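Long-range contact in PHD finger protein 3 (Homo sapiens, PDB 6IC9), which reads the phosphorylated C-terminal domain of RNA polymerase II through its SPOC domain and regulates neuronal gene expression: residues Lys102-Val106 with Met117-Pro121. Sequence-based numbering, arbitrary orientation.
Sequences KRYGV and MYLIP
Gly105 and Leu119 pair through both of their amides. Gly105 N donates to Leu119 O over 2.8 Å, nearly straight at 165°; Leu119 N returns the bond to Gly105 O at 2.9 Å. The same Gly105 oxygen also receives a CA-H...O contact from Tyr118 CA, 3.1 Å away. Beyond this pair, Tyr104 and Val106 turn their backbone bonds to strand 48-55, while Tyr118 bonds to Leu151. In the SPOC-domain sheet 104-107 and 114-122 thus form an antiparallel hairpin, with 104-107 lying between 48-55 and 114-122, and 147-155 on the other side of 114-122. Ile120 CG1 stands over the centre of the Tyr104 ring, a CH-pi contact 3.6 Å from the centroid. Separately, Pro121 CD lies 3.8 Å from Tyr104 CD1. The ring's hydroxyl is satisfied by Trp61 NE1 of helix 57-70; a leucine in its place would probably leave that indole nitrogen without its mate and strip Ile120 of its aromatic cover. Val106 CG2, set anti to its own carbonyl carbon, meets the in-plane edge of Tyr118 at CE1, 3.9 Å off, and both residues pack against the bound phosphopeptide.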
loop_
_atom_site.group_PDB
_atom_site.type_symbol
_atom_site.label_atom_id
_atom_site.label_comp_id
_atom_site.label_asym_id
_atom_site.label_seq_id
_atom_site.Cartn_x
_atom_site.Cartn_y
_atom_site.Cartn_z
ATOM N N LYS A 102 -7.220 10.676 -7.759
ATOM C CA LYS A 102 -6.436 9.809 -8.632
ATOM C C LYS A 102 -4.968 9.901 -8.242
ATOM O O LYS A 102 -4.094 10.228 -9.052
ATOM C CB LYS A 102 -6.640 10.162 -10.112
ATOM C CG LYS A 102 -8.109 10.092 -10.534
ATOM C CD LYS A 102 -8.304 10.638 -11.958
ATOM C CE LYS A 102 -9.780 10.565 -12.362
ATOM N NZ LYS A 102 -10.222 9.138 -12.367
ATOM N N ARG A 103 -4.718 9.669 -6.951
ATOM C CA ARG A 103 -3.363 9.663 -6.426
ATOM C C ARG A 103 -3.186 8.379 -5.636
ATOM O O ARG A 103 -4.160 7.723 -5.248
ATOM C CB ARG A 103 -3.086 10.894 -5.506
ATOM C CG ARG A 103 -3.119 12.275 -6.255
ATOM C CD ARG A 103 -1.940 12.401 -7.215
ATOM N NE ARG A 103 -1.874 13.718 -7.861
ATOM C CZ ARG A 103 -2.469 14.004 -9.020
ATOM N NH1 ARG A 103 -3.200 13.088 -9.622
ATOM N NH2 ARG A 103 -2.366 15.212 -9.567
ATOM N N TYR A 104 -1.929 8.062 -5.368
ATOM C CA TYR A 104 -1.578 7.081 -4.357
ATOM C C TYR A 104 -0.998 7.792 -3.133
ATOM O O TYR A 104 -0.442 8.893 -3.225
ATOM C CB TYR A 104 -0.541 6.062 -4.885
ATOM C CG TYR A 104 -0.998 5.208 -6.062
ATOM C CD1 TYR A 104 -2.380 5.097 -6.417
ATOM C CD2 TYR A 104 -0.060 4.498 -6.821
ATOM C CE1 TYR A 104 -2.781 4.335 -7.524
ATOM C CE2 TYR A 104 -0.476 3.711 -7.921
ATOM C CZ TYR A 104 -1.832 3.642 -8.252
ATOM O OH TYR A 104 -2.252 2.867 -9.318
ATOM N N GLY A 105 -1.066 7.130 -1.986
ATOM C CA GLY A 105 -0.414 7.648 -0.777
ATOM C C GLY A 105 1.032 7.168 -0.702
ATOM O O GLY A 105 1.360 6.062 -1.155
ATOM N N VAL A 106 1.884 7.967 -0.052
ATOM C CA VAL A 106 3.300 7.627 0.170
ATOM C C VAL A 106 3.560 7.510 1.667
ATOM O O VAL A 106 3.311 8.468 2.415
ATOM C CB VAL A 106 4.235 8.683 -0.443
ATOM C CG1 VAL A 106 5.698 8.196 -0.306
ATOM C CG2 VAL A 106 3.867 8.906 -1.938
ATOM N N MET A 117 6.746 2.385 0.382
ATOM C CA MET A 117 5.423 1.802 0.530
ATOM C C MET A 117 4.384 2.793 0.025
ATOM O O MET A 117 4.356 3.950 0.457
ATOM C CB MET A 117 5.146 1.403 1.979
ATOM C CG MET A 117 3.758 0.769 2.115
ATOM S SD MET A 117 3.690 -0.129 3.693
ATOM C CE MET A 117 2.126 -0.927 3.513
ATOM N N TYR A 118 3.550 2.348 -0.899
ATOM C CA TYR A 118 2.495 3.188 -1.461
ATOM C C TYR A 118 1.137 2.613 -1.104
ATOM O O TYR A 118 0.972 1.392 -0.994
ATOM C CB TYR A 118 2.599 3.272 -2.993
ATOM C CG TYR A 118 3.950 3.852 -3.411
ATOM C CD1 TYR A 118 4.224 5.203 -3.203
ATOM C CD2 TYR A 118 4.953 3.008 -3.936
ATOM C CE1 TYR A 118 5.492 5.731 -3.539
ATOM C CE2 TYR A 118 6.205 3.520 -4.308
ATOM C CZ TYR A 118 6.459 4.862 -4.081
ATOM O OH TYR A 118 7.695 5.330 -4.442
ATOM N N LEU A 119 0.153 3.489 -0.939
ATOM C CA LEU A 119 -1.211 3.094 -0.608
ATOM C C LEU A 119 -2.072 3.371 -1.810
ATOM O O LEU A 119 -2.204 4.532 -2.209
ATOM C CB LEU A 119 -1.735 3.884 0.594
ATOM C CG LEU A 119 -2.859 3.387 1.499
ATOM C CD1 LEU A 119 -2.487 2.076 2.293
ATOM C CD2 LEU A 119 -3.073 4.517 2.523
ATOM N N ILE A 120 -2.687 2.321 -2.348
ATOM C CA ILE A 120 -3.379 2.336 -3.623
ATOM C C ILE A 120 -4.877 2.142 -3.379
ATOM O O ILE A 120 -5.281 1.118 -2.834
ATOM C CB ILE A 120 -2.824 1.233 -4.536
ATOM C CG1 ILE A 120 -1.376 1.575 -4.896
ATOM C CG2 ILE A 120 -3.751 1.111 -5.816
ATOM C CD1 ILE A 120 -0.663 0.448 -5.708
ATOM N N PRO A 121 -5.735 3.064 -3.795
ATOM C CA PRO A 121 -7.174 2.790 -3.733
ATOM C C PRO A 121 -7.581 1.932 -4.929
ATOM O O PRO A 121 -7.270 2.260 -6.078
ATOM C CB PRO A 121 -7.796 4.184 -3.798
ATOM C CG PRO A 121 -6.816 4.991 -4.603
ATOM C CD PRO A 121 -5.444 4.449 -4.228
#